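Local coordinates for protein 6-phosphogluconolactonase (Shewanella baltica, PDB 3NWP) that probably hydrolyses 6-phosphogluconolactone to 6-phosphogluconate, the second step of the oxidative pentose phosphate pathway, at residues A[7-12]-A[228-233]; A[118-123]-A[161-166]; A[135-140]-A[191-196]; A[155-160]-A[178-183]. All coordinates share one frame; numbering follows the deposited sequence. Where two conformers were deposited one is given.

Interaction 1 (A[7-12]-A[228-233]); sequences VFKSFD and DVFWSA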
loop_
_atom_site.group_PDB
_atom_site.type_symbol
_atom_site.label_atom_id
_atom_site.label_comp_id
_atom_site.label_asym_id
_atom_site.label_seq_id
_atom_site.Cartn_x
_atom_site.Cartn_y
_atom_site.Cartn_z
ATOM N N VAL A 7 13.750 -8.086 -7.292
ATOM C CA VAL A 7 13.953 -7.015 -8.249
ATOM C C VAL A 7 14.169 -5.757 -7.410
ATOM O O VAL A 7 13.243 -5.327 -6.709
ATOM C CB VAL A 7 12.804 -6.817 -9.211
ATOM C CG1 VAL A 7 13.010 -5.565 -10.104
ATOM C CG2 VAL A 7 12.597 -8.077 -10.094
ATOM N N PHE A 8 15.359 -5.182 -7.479
ATOM C CA PHE A 8 15.793 -4.162 -6.568
ATOM C C PHE A 8 16.378 -3.006 -7.371
ATOM O O PHE A 8 17.293 -3.186 -8.209
ATOM C CB PHE A 8 16.818 -4.743 -5.609
ATOM C CG PHE A 8 17.338 -3.723 -4.621
ATOM C CD1 PHE A 8 16.663 -3.434 -3.444
ATOM C CD2 PHE A 8 18.508 -3.030 -4.928
ATOM C CE1 PHE A 8 17.163 -2.452 -2.548
ATOM C CE2 PHE A 8 18.988 -2.042 -4.041
ATOM C CZ PHE A 8 18.319 -1.787 -2.868
ATOM N N LYS A 9 15.840 -1.809 -7.171
ATOM C CA LYS A 9 16.261 -0.576 -7.858
ATOM C C LYS A 9 16.702 0.446 -6.832
ATOM O O LYS A 9 15.913 0.843 -5.958
ATOM C CB LYS A 9 15.130 -0.068 -8.713
ATOM C CG LYS A 9 14.711 -1.063 -9.787
ATOM C CD LYS A 9 13.764 -0.413 -10.773
ATOM C CE LYS A 9 13.274 -1.403 -11.836
ATOM N NZ LYS A 9 12.594 -0.601 -12.948
ATOM N N SER A 10 17.963 0.833 -6.891
ATOM C CA SER A 10 18.482 1.863 -5.999
ATOM C C SER A 10 18.748 3.146 -6.774
ATOM O O SER A 10 18.914 3.148 -8.012
ATOM C CB SER A 10 19.774 1.400 -5.326
ATOM O OG SER A 10 20.850 1.218 -6.265
ATOM N N PHE A 11 18.772 4.241 -5.994
ATOM C CA PHE A 11 18.869 5.596 -6.531
ATOM C C PHE A 11 19.788 6.451 -5.650
ATOM O O PHE A 11 19.981 6.160 -4.480
ATOM C CB PHE A 11 17.496 6.250 -6.601
ATOM C CG PHE A 11 16.564 5.519 -7.484
ATOM C CD1 PHE A 11 15.823 4.455 -6.993
ATOM C CD2 PHE A 11 16.457 5.857 -8.844
ATOM C CE1 PHE A 11 15.001 3.735 -7.845
ATOM C CE2 PHE A 11 15.626 5.139 -9.700
ATOM C CZ PHE A 11 14.889 4.099 -9.192
ATOM N N ASP A 12 20.363 7.449 -6.308
ATOM C CA ASP A 12 21.252 8.459 -5.661
ATOM C C ASP A 12 20.581 9.091 -4.436
ATOM O O ASP A 12 21.187 9.177 -3.346
ATOM C CB ASP A 12 21.589 9.570 -6.656
ATOM C CG ASP A 12 22.551 9.154 -7.758
ATOM O OD1 ASP A 12 23.135 8.055 -7.718
ATOM O OD2 ASP A 12 22.721 9.989 -8.693
ATOM N N ASP A 228 8.612 -4.763 -7.325
ATOM C CA ASP A 228 9.829 -4.014 -7.588
ATOM C C ASP A 228 10.136 -3.185 -6.308
ATOM O O ASP A 228 9.283 -2.381 -5.842
ATOM C CB ASP A 228 9.692 -3.044 -8.738
ATOM C CG ASP A 228 9.579 -3.735 -10.105
ATOM O OD1 ASP A 228 8.978 -4.808 -10.250
ATOM O OD2 ASP A 228 10.088 -3.119 -11.064
ATOM N N VAL A 229 11.317 -3.358 -5.734
ATOM C CA VAL A 229 11.715 -2.605 -4.544
ATOM C C VAL A 229 12.540 -1.398 -4.945
ATOM O O VAL A 229 13.505 -1.500 -5.722
ATOM C CB VAL A 229 12.563 -3.497 -3.621
ATOM C CG1 VAL A 229 13.037 -2.708 -2.369
ATOM C CG2 VAL A 229 11.771 -4.798 -3.257
ATOM N N PHE A 230 12.070 -0.215 -4.569
ATOM C CA PHE A 230 12.730 1.070 -4.850
ATOM C C PHE A 230 13.360 1.605 -3.578
ATOM O O PHE A 230 12.644 1.739 -2.537
ATOM C CB PHE A 230 11.716 2.091 -5.349
ATOM C CG PHE A 230 11.392 2.002 -6.812
ATOM C CD1 PHE A 230 10.860 0.837 -7.405
ATOM C CD2 PHE A 230 11.594 3.088 -7.635
ATOM C CE1 PHE A 230 10.610 0.795 -8.746
ATOM C CE2 PHE A 230 11.339 3.037 -8.991
ATOM C CZ PHE A 230 10.839 1.924 -9.563
ATOM N N TRP A 231 14.649 1.912 -3.608
ATOM C CA TRP A 231 15.339 2.338 -2.401
ATOM C C TRP A 231 16.335 3.442 -2.676
ATOM O O TRP A 231 16.965 3.471 -3.723
ATOM C CB TRP A 231 16.069 1.144 -1.726
ATOM C CG TRP A 231 16.884 1.525 -0.491
ATOM C CD1 TRP A 231 16.446 1.628 0.794
ATOM C CD2 TRP A 231 18.275 1.840 -0.467
ATOM N NE1 TRP A 231 17.453 2.036 1.612
ATOM C CE2 TRP A 231 18.598 2.171 0.869
ATOM C CE3 TRP A 231 19.268 1.919 -1.450
ATOM C CZ2 TRP A 231 19.890 2.527 1.264
ATOM C CZ3 TRP A 231 20.539 2.287 -1.069
ATOM C CH2 TRP A 231 20.841 2.571 0.297
ATOM N N SER A 232 16.501 4.349 -1.704
ATOM C CA SER A 232 17.627 5.309 -1.626
ATOM C C SER A 232 18.036 5.459 -0.197
ATOM O O SER A 232 17.189 5.316 0.706
ATOM C CB SER A 232 17.191 6.672 -2.166
ATOM O OG SER A 232 18.321 7.541 -2.202
ATOM N N ALA A 233 19.315 5.761 0.053
ATOM C CA ALA A 233 19.769 6.089 1.402
ATOM C C ALA A 233 19.133 7.393 1.863
ATOM O O ALA A 233 18.750 8.239 1.031
ATOM C CB ALA A 233 21.295 6.212 1.437
ATOM O OXT ALA A 233 19.023 7.583 3.083
HETATM O O HOH W 1 10.156 -0.641 -11.896
HETATM O O HOH W 2 21.349 6.151 -2.020
HETATM O O HOH W 3 20.504 9.284 -0.582
#

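Interaction 2 (A[118-123]-A[161-166]); sequences MAAESL and ALCVAT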
loop_
_atom_site.group_PDB
_atom_site.type_symbol
_atom_site.label_atom_id
_atom_site.label_comp_id
_atom_site.label_asym_id
_atom_site.label_seq_id
_atom_site.Cartn_x
_atom_site.Cartn_y
_atom_site.Cartn_z
HETATM N N MSE A 118 -18.512 -2.975 5.995
HETATM C CA MSE A 118 -18.919 -1.821 5.194
HETATM C C MSE A 118 -17.745 -1.350 4.328
HETATM O O MSE A 118 -17.917 -0.994 3.160
HETATM C CB MSE A 118 -19.403 -0.685 6.089
HETATM C CG MSE A 118 -19.579 0.656 5.391
HETATM SE SE MSE A 118 -20.420 1.985 6.492
HETATM C CE MSE A 118 -22.200 1.226 6.467
ATOM N N ALA A 119 -16.553 -1.321 4.927
ATOM C CA ALA A 119 -15.351 -0.978 4.158
ATOM C C ALA A 119 -15.150 -1.962 2.989
ATOM O O ALA A 119 -14.889 -1.506 1.873
ATOM C CB ALA A 119 -14.092 -0.903 5.076
ATOM N N ALA A 120 -15.261 -3.273 3.224
ATOM C CA ALA A 120 -15.045 -4.299 2.178
ATOM C C ALA A 120 -16.081 -4.097 1.064
ATOM O O ALA A 120 -15.725 -4.109 -0.135
ATOM C CB ALA A 120 -15.055 -5.741 2.788
ATOM N N GLU A 121 -17.345 -3.839 1.421
ATOM C CA GLU A 121 -18.397 -3.642 0.405
ATOM C C GLU A 121 -18.218 -2.353 -0.384
ATOM O O GLU A 121 -18.655 -2.222 -1.536
ATOM C CB GLU A 121 -19.781 -3.649 1.067
ATOM C CG GLU A 121 -20.939 -3.338 0.114
ATOM N N SER A 122 -17.596 -1.361 0.227
ATOM C CA SER A 122 -17.434 -0.086 -0.462
ATOM C C SER A 122 -16.416 -0.151 -1.576
ATOM O O SER A 122 -16.392 0.760 -2.390
ATOM C CB SER A 122 -17.000 1.035 0.473
ATOM O OG SER A 122 -15.650 0.826 0.830
ATOM N N LEU A 123 -15.560 -1.162 -1.535
ATOM C CA LEU A 123 -14.564 -1.405 -2.573
ATOM C C LEU A 123 -14.958 -2.452 -3.611
ATOM O O LEU A 123 -14.217 -2.653 -4.593
ATOM C CB LEU A 123 -13.279 -1.916 -1.939
ATOM C CG LEU A 123 -12.594 -0.947 -0.954
ATOM C CD1 LEU A 123 -11.355 -1.684 -0.371
ATOM C CD2 LEU A 123 -12.192 0.405 -1.552
ATOM N N ALA A 161 -11.881 -12.064 2.461
ATOM C CA ALA A 161 -12.469 -10.740 2.500
ATOM C C ALA A 161 -11.449 -9.706 2.027
ATOM O O ALA A 161 -10.253 -9.903 2.194
ATOM C CB ALA A 161 -12.929 -10.369 3.910
ATOM N N LEU A 162 -11.917 -8.624 1.468
ATOM C CA LEU A 162 -11.000 -7.603 0.974
ATOM C C LEU A 162 -10.267 -6.844 2.073
ATOM O O LEU A 162 -9.156 -6.366 1.850
ATOM C CB LEU A 162 -11.729 -6.606 0.051
ATOM C CG LEU A 162 -12.165 -7.197 -1.304
ATOM C CD1 LEU A 162 -12.976 -6.045 -1.972
ATOM C CD2 LEU A 162 -10.979 -7.613 -2.212
ATOM N N CYS A 163 -10.912 -6.673 3.235
ATOM C CA CYS A 163 -10.259 -5.982 4.346
ATOM C C CYS A 163 -10.749 -6.526 5.671
ATOM O O CYS A 163 -11.863 -7.062 5.778
ATOM C CB CYS A 163 -10.379 -4.504 4.234
ATOM S SG CYS A 163 -12.035 -3.907 4.061
ATOM N N VAL A 164 -9.872 -6.418 6.657
ATOM C CA VAL A 164 -10.132 -6.930 7.989
ATOM C C VAL A 164 -9.545 -6.001 9.006
ATOM O O VAL A 164 -8.661 -5.193 8.693
ATOM C CB VAL A 164 -9.599 -8.320 8.225
ATOM C CG1 VAL A 164 -10.256 -9.342 7.266
ATOM C CG2 VAL A 164 -8.083 -8.379 8.180
ATOM N N ALA A 165 -10.026 -6.118 10.247
ATOM C CA ALA A 165 -9.462 -5.336 11.326
ATOM C C ALA A 165 -8.247 -5.997 11.879
ATOM O O ALA A 165 -8.146 -7.216 11.966
ATOM C CB ALA A 165 -10.524 -5.134 12.494
ATOM N N THR A 166 -7.295 -5.195 12.338
ATOM C CA THR A 166 -6.170 -5.707 13.100
ATOM C C THR A 166 -5.824 -4.758 14.254
ATOM O O THR A 166 -6.119 -3.552 14.191
ATOM C CB THR A 166 -4.860 -5.952 12.254
ATOM O OG1 THR A 166 -4.286 -4.686 11.910
ATOM C CG2 THR A 166 -5.166 -6.796 10.998
#

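Interaction 3 (A[135-140]-A[191-196]); sequences LGMGND and LHLVGE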
loop_
_atom_site.group_PDB
_atom_site.type_symbol
_atom_site.label_atom_id
_atom_site.label_comp_id
_atom_site.label_asym_id
_atom_site.label_seq_id
_atom_site.Cartn_x
_atom_site.Cartn_y
_atom_site.Cartn_z
ATOM N N LEU A 135 3.408 -0.175 -1.534
ATOM C CA LEU A 135 3.595 -0.583 -0.166
ATOM C C LEU A 135 4.774 0.115 0.550
ATOM O O LEU A 135 5.740 0.561 -0.114
ATOM C CB LEU A 135 3.773 -2.120 -0.084
ATOM C CG LEU A 135 2.627 -2.975 -0.622
ATOM C CD1 LEU A 135 3.061 -4.476 -0.397
ATOM C CD2 LEU A 135 1.352 -2.657 0.186
ATOM N N GLY A 136 4.725 0.103 1.870
ATOM C CA GLY A 136 5.868 0.410 2.704
ATOM C C GLY A 136 6.173 -0.779 3.582
ATOM O O GLY A 136 5.495 -1.816 3.546
HETATM N N MSE A 137 7.221 -0.622 4.366
HETATM C CA MSE A 137 7.621 -1.675 5.309
HETATM C C MSE A 137 8.104 -0.993 6.567
HETATM O O MSE A 137 8.916 -0.083 6.530
HETATM C CB MSE A 137 8.712 -2.503 4.706
HETATM C CG MSE A 137 9.265 -3.664 5.574
HETATM SE SE MSE A 137 10.891 -4.422 4.988
HETATM C CE MSE A 137 11.933 -2.945 5.441
ATOM N N GLY A 138 7.625 -1.497 7.720
ATOM C CA GLY A 138 8.091 -0.987 9.001
ATOM C C GLY A 138 9.419 -1.616 9.412
ATOM O O GLY A 138 9.882 -2.591 8.841
ATOM N N ASN A 139 10.034 -1.027 10.430
ATOM C CA ASN A 139 11.289 -1.562 10.972
ATOM C C ASN A 139 11.119 -2.908 11.640
ATOM O O ASN A 139 12.114 -3.621 11.884
ATOM C CB ASN A 139 11.931 -0.552 11.945
ATOM C CG ASN A 139 12.487 0.653 11.251
ATOM O OD1 ASN A 139 12.985 0.569 10.143
ATOM N ND2 ASN A 139 12.409 1.799 11.924
ATOM N N ASP A 140 9.871 -3.296 11.928
ATOM C CA ASP A 140 9.508 -4.619 12.410
ATOM C C ASP A 140 9.187 -5.656 11.316
ATOM O O ASP A 140 8.777 -6.771 11.609
ATOM C CB ASP A 140 8.296 -4.523 13.391
ATOM C CG ASP A 140 7.032 -4.006 12.717
ATOM O OD1 ASP A 140 7.122 -3.513 11.586
ATOM O OD2 ASP A 140 5.933 -3.995 13.351
ATOM N N LEU A 191 7.534 -1.667 -3.578
ATOM C CA LEU A 191 7.876 -1.461 -2.193
ATOM C C LEU A 191 8.843 -0.283 -2.119
ATOM O O LEU A 191 9.950 -0.364 -2.675
ATOM C CB LEU A 191 8.544 -2.706 -1.621
ATOM C CG LEU A 191 8.959 -2.628 -0.174
ATOM C CD1 LEU A 191 7.749 -2.329 0.779
ATOM C CD2 LEU A 191 9.669 -3.918 0.261
ATOM N N HIS A 192 8.448 0.815 -1.461
ATOM C CA HIS A 192 9.153 2.081 -1.434
ATOM C C HIS A 192 9.822 2.173 -0.086
ATOM O O HIS A 192 9.146 2.321 0.962
ATOM C CB HIS A 192 8.148 3.170 -1.666
ATOM C CG HIS A 192 8.705 4.555 -1.650
ATOM N ND1 HIS A 192 7.880 5.663 -1.795
ATOM C CD2 HIS A 192 9.974 5.020 -1.600
ATOM C CE1 HIS A 192 8.641 6.746 -1.759
ATOM N NE2 HIS A 192 9.910 6.391 -1.652
ATOM N N LEU A 193 11.149 2.121 -0.098
ATOM C CA LEU A 193 11.950 2.172 1.110
ATOM C C LEU A 193 12.982 3.311 1.060
ATOM O O LEU A 193 13.544 3.604 0.001
ATOM C CB LEU A 193 12.749 0.870 1.276
ATOM C CG LEU A 193 12.001 -0.442 1.229
ATOM C CD1 LEU A 193 12.987 -1.620 1.340
ATOM C CD2 LEU A 193 10.971 -0.463 2.376
ATOM N N VAL A 194 13.250 3.962 2.200
ATOM C CA VAL A 194 14.278 4.975 2.305
ATOM C C VAL A 194 15.134 4.743 3.550
ATOM O O VAL A 194 14.578 4.561 4.654
ATOM C CB VAL A 194 13.686 6.408 2.299
ATOM C CG1 VAL A 194 14.793 7.505 2.498
ATOM C CG2 VAL A 194 12.919 6.635 0.999
ATOM N N GLY A 195 16.448 4.855 3.368
ATOM C CA GLY A 195 17.406 4.908 4.485
ATOM C C GLY A 195 18.105 3.624 4.806
ATOM O O GLY A 195 17.646 2.542 4.438
ATOM N N GLU A 196 19.229 3.739 5.479
ATOM C CA GLU A 196 20.056 2.565 5.762
ATOM C C GLU A 196 19.362 1.576 6.694
ATOM O O GLU A 196 19.502 0.359 6.509
ATOM C CB GLU A 196 21.407 3.011 6.328
ATOM C CG GLU A 196 22.363 3.471 5.249
HETATM O O HOH W 4 8.627 2.003 3.745
#

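Interaction 4 (A[155-160]-A[178-183]); sequences NALTTQ and LSKSAI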
loop_
_atom_site.group_PDB
_atom_site.type_symbol
_atom_site.label_atom_id
_atom_site.label_comp_id
_atom_site.label_asym_id
_atom_site.label_seq_id
_atom_site.Cartn_x
_atom_site.Cartn_y
_atom_site.Cartn_z
ATOM N N ASN A 155 -5.585 -14.156 10.142
ATOM C CA ASN A 155 -6.758 -13.750 9.433
ATOM C C ASN A 155 -6.392 -12.832 8.234
ATOM O O ASN A 155 -6.874 -13.046 7.127
ATOM C CB ASN A 155 -7.808 -13.105 10.330
ATOM C CG ASN A 155 -9.142 -12.983 9.628
ATOM O OD1 ASN A 155 -9.538 -13.907 8.907
ATOM N ND2 ASN A 155 -9.821 -11.878 9.829
ATOM N N ALA A 156 -5.619 -11.817 8.489
ATOM C CA ALA A 156 -5.226 -10.931 7.383
ATOM C C ALA A 156 -4.555 -11.707 6.262
ATOM O O ALA A 156 -4.752 -11.394 5.089
ATOM C CB ALA A 156 -4.344 -9.816 7.890
ATOM N N LEU A 157 -3.730 -12.685 6.622
ATOM C CA LEU A 157 -2.939 -13.464 5.640
ATOM C C LEU A 157 -3.732 -14.512 4.890
ATOM O O LEU A 157 -3.281 -15.013 3.866
ATOM C CB LEU A 157 -1.718 -14.105 6.328
ATOM C CG LEU A 157 -0.723 -13.120 6.932
ATOM C CD1 LEU A 157 0.353 -13.917 7.630
ATOM C CD2 LEU A 157 -0.151 -12.153 5.827
ATOM N N THR A 158 -4.904 -14.902 5.431
ATOM C CA THR A 158 -5.648 -16.028 4.868
ATOM C C THR A 158 -7.134 -15.801 4.491
ATOM O O THR A 158 -7.711 -16.622 3.730
ATOM C CB THR A 158 -5.524 -17.269 5.789
ATOM O OG1 THR A 158 -6.120 -16.967 7.054
ATOM C CG2 THR A 158 -4.054 -17.682 5.970
ATOM N N THR A 159 -7.702 -14.688 4.908
ATOM C CA THR A 159 -9.069 -14.345 4.572
ATOM C C THR A 159 -9.252 -14.122 3.090
ATOM O O THR A 159 -8.301 -13.725 2.382
ATOM C CB THR A 159 -9.555 -13.146 5.344
ATOM O OG1 THR A 159 -10.978 -13.017 5.174
ATOM C CG2 THR A 159 -8.892 -11.816 4.861
ATOM N N GLN A 160 -10.456 -14.403 2.603
ATOM C CA GLN A 160 -10.855 -13.939 1.269
ATOM C C GLN A 160 -11.564 -12.631 1.282
ATOM O O GLN A 160 -11.810 -12.067 0.197
ATOM C CB GLN A 160 -11.723 -15.028 0.595
ATOM C CG GLN A 160 -10.983 -16.327 0.299
ATOM C CD GLN A 160 -9.919 -16.115 -0.772
ATOM O OE1 GLN A 160 -8.748 -16.364 -0.548
ATOM N NE2 GLN A 160 -10.315 -15.508 -1.856
ATOM N N LEU A 178 -6.228 -3.883 4.073
ATOM C CA LEU A 178 -6.497 -4.808 2.986
ATOM C C LEU A 178 -5.846 -6.136 3.336
ATOM O O LEU A 178 -4.815 -6.216 3.962
ATOM C CB LEU A 178 -6.010 -4.261 1.620
ATOM C CG LEU A 178 -6.620 -2.974 1.103
ATOM C CD1 LEU A 178 -6.239 -2.729 -0.411
ATOM C CD2 LEU A 178 -8.120 -2.860 1.317
ATOM N N SER A 179 -6.462 -7.217 2.881
ATOM C CA SER A 179 -5.985 -8.557 3.107
ATOM C C SER A 179 -4.856 -8.932 2.160
ATOM O O SER A 179 -4.667 -8.298 1.145
ATOM C CB SER A 179 -7.107 -9.571 2.907
ATOM O OG SER A 179 -7.639 -9.486 1.595
ATOM N N LYS A 180 -4.109 -9.967 2.520
ATOM C CA LYS A 180 -3.129 -10.512 1.585
ATOM C C LYS A 180 -3.776 -10.910 0.273
ATOM O O LYS A 180 -3.256 -10.602 -0.832
ATOM C CB LYS A 180 -2.376 -11.677 2.207
ATOM C CG LYS A 180 -1.238 -12.226 1.357
ATOM C CD LYS A 180 -0.882 -13.658 1.768
ATOM C CE LYS A 180 -1.829 -14.678 1.172
ATOM N NZ LYS A 180 -1.539 -16.043 1.725
ATOM N N SER A 181 -4.894 -11.613 0.329
ATOM C CA SER A 181 -5.529 -12.043 -0.904
ATOM C C SER A 181 -5.863 -10.840 -1.798
ATOM O O SER A 181 -5.672 -10.889 -3.031
ATOM C CB SER A 181 -6.759 -12.914 -0.629
ATOM O OG SER A 181 -7.687 -12.226 0.122
ATOM N N ALA A 182 -6.325 -9.744 -1.196
ATOM C CA ALA A 182 -6.618 -8.512 -1.968
ATOM C C ALA A 182 -5.343 -7.903 -2.548
ATOM O O ALA A 182 -5.289 -7.518 -3.725
ATOM C CB ALA A 182 -7.319 -7.460 -1.068
ATOM N N ILE A 183 -4.318 -7.770 -1.726
ATOM C CA ILE A 183 -3.037 -7.103 -2.145
ATOM C C ILE A 183 -2.370 -7.905 -3.235
ATOM O O ILE A 183 -1.811 -7.318 -4.183
ATOM C CB ILE A 183 -2.116 -6.895 -0.927
ATOM C CG1 ILE A 183 -2.647 -5.815 -0.001
ATOM C CG2 ILE A 183 -0.609 -6.618 -1.280
ATOM C CD1 ILE A 183 -2.659 -4.350 -0.553
HETATM O O HOH W 5 -5.745 -12.933 2.798
HETATM O O HOH W 6 -9.597 -10.570 -1.022
#

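Interaction 1 (A[7-12]-A[228-233])
Parallel pairing of a strand near the N-terminus with the last strand of the chain brings Phe8 beside Val229, Lys9 beside Phe230 and Ser10 beside Trp231. Three backbone bonds carry it: Val229 N to Val7 O at 2.9 Å, Lys9 N to Val229 O at 2.8 Å and Trp231 N to Lys9 O at 2.9 Å. A fourth, from Phe11 N to Trp231 O, is weak (129°).

Side chains alternate between the two faces. On one, the Phe8 ring swings over the neighbouring strand, since its CG lies anti to the backbone N (chi1 179°), and CE1 comes 3.8 Å from Trp231 CB; Ser10 CB meets the edge of the indole. On the other, Phe11 and Phe230 set their rings nearly parallel, planes 20° apart, but slid so far that they barely overlap, with Phe11 CE1 3.5 Å from Phe230 CD2. The extended aliphatic chain of Lys9 runs alongside Phe230, its CD 3.9 Å from CZ of that ring. Replacing Phe230 with an alanine would probably leave the Phe11 ring and the Lys9 methylenes without their shared partner, opening a gap toward Leu21. At the edge of the Phe230 ring a water accepts from Lys9 NZ and donates to Asp228 OD2, charges that otherwise stay 4.0 Å apart.

Helix 14-36 packs on the Phe11 and Phe230 face, helix 196-206 on the Phe8 and Trp231 face, and strand 189-194 pairs with the opposite side of strand 227-232.

Interaction 2 (A[118-123]-A[161-166])
Cys163 drives its sulfur against the backbone of Ala120, and this is where the contact is tight. Cys163 SG lies 3.4 Å from Ala120 N and 3.6 Å from Ala120 CA, with the methyl groups of Ala119 and Ala120 close by; from Ala119 CB to Cys163 SG is 3.8 Å. The thiol reaches the helix because chi1 of 54° sets SG between the backbone N and the carbonyl carbon of its own residue. Two successive alanines leave the helix surface low enough for the strand to come this near.

Leu162 makes the looser half. Its CB stays 4.4 Å from Ala120 CB, while CD1 rests 3.8 Å from Ala120 O and 4.1 Å from Leu123 CB. This is the side nearer solvent: both Leu162 and Ala120 are partly exposed, whereas Cys163, Ala119 and Leu123 are buried. No hydrogen bond crosses between the segments, so the two meet by van der Waals packing.

Ala119 also touches Ile176 and Leu123 touches Leu178, so helix 112-122 lies over the antiparallel strands 163-166 and 175-178, the helix-on-sheet packing of an alpha/beta fold.

Interaction 3 (A[135-140]-A[191-196])
Leu135 and Leu191 pair side by side as the last parallel step between two strands, and one bond closes it: His192 N donates to Leu135 O at 3.0 Å, almost straight at the hydrogen (173°), the amide meeting the carbonyl oxygen close to head-on. Past this point the chains part. Where Met137 N would next meet His192 O, a water sits instead, accepting from the amide at 3.0 Å and donating to the carbonyl at 2.8 Å, so the loop amide and the strand carbonyl both keep a partner where the chains have separated.

Leucine methyls fill the angle between the diverging chains. In Leu191, CG lies anti to the amide nitrogen (chi1 180°), toward the other chain, and chi2 of 59° then turns CD1 to the Gly136 peptide, 3.6 Å from Gly136 C; the same methyl touches Leu135 CB at 4.1 Å and Met137 CB at 4.0 Å. From the next residue on that side of strand 189-194, Leu193 CD2 reaches Met137 CB at 3.8 Å, the two side chains crossing at a slant. Met137, a selenomethionine here, thus rests its CB on both leucines.

A second shell fixes the loop. Lys198 NZ, from helix 196-206, binds Met137 O, Thr143 OG1 binds Gly136 O, and Val201 packs on Met137; Val229 and Trp231 back Leu193. The glycine-rich run from Gly136 to Asp140, whose OD1 bonds to His142 ND1, resembles the signature loop of 6-phosphogluconolactonases, which leaves the C-terminal end of a central parallel strand and probably borders the active site, as in relatives.

Interaction 4 (A[155-160]-A[178-183])
Lys180 and Ser181, in the first turn of helix 180-184, donate hydrogen bonds to carbonyls in the last turn of helix 153-158 and just past it. Lys180 N reaches Ala156 O at 3.0 Å, the N-H...O angle 168° and the donor tilted 26° from the carbonyl plane, while Ser181 OG donates to Thr159 O at 2.8 Å. In the conformer given, the ammonium of Lys180 curls back, its chain bent at chi3 (81°), for a weak bond with Leu157 O that is doubtful as a fixed link.

Water reinforces these direct links. One molecule donates to both Ala156 O and Thr159 O and accepts from Ser181 N at 2.9 Å; a second donates to Gln160 O and to Ser181 OG, which therefore gives one bond and receives another. An alanine in place of Ser181 would probably strip Thr159 O of its hydroxyl donor and leave the second water with one mate fewer.

Apolar contact is slight but tight: Thr159 CG2 presses on Ser179 CB at 3.5 Å, closer than carbons usually pack. Thr159 OG1 itself turns to Ala161 N.

Capping comes last: Ser179 is the N-cap of helix 180-184, its OG accepting from Ala182 N at 3.1 Å and donating to Ala161 O. The end of helix 153-158, ahead of the antiparallel strands 163-166 and 175-178, is thus joined to the start of helix 180-184 after them, with an N-cap serine at the joint.

In the fold
The four contacts fall into two touching pairs. Interactions 1 and 3, their centres about 11 Å apart, share the pairing of strands 227-232 and 189-194, and Ser232 O meets Gly195 N at 2.8 Å. Interactions 2 and 4, about 10 Å apart between centres, join where Ala161 O bonds to Ser179 OG at 2.7 Å. Interactions 1 and 2 lie on opposite sides of the chain's centre, about 31 Å between centres, yet both reach the same sheet. Interaction 3 holds the loop probably bordering the active site, and its nearest atoms come within about 4 Å of interaction 4 without touching it. A hexaethylene glycol near Phe8 of interaction 1 probably came from the crystallisation liquor.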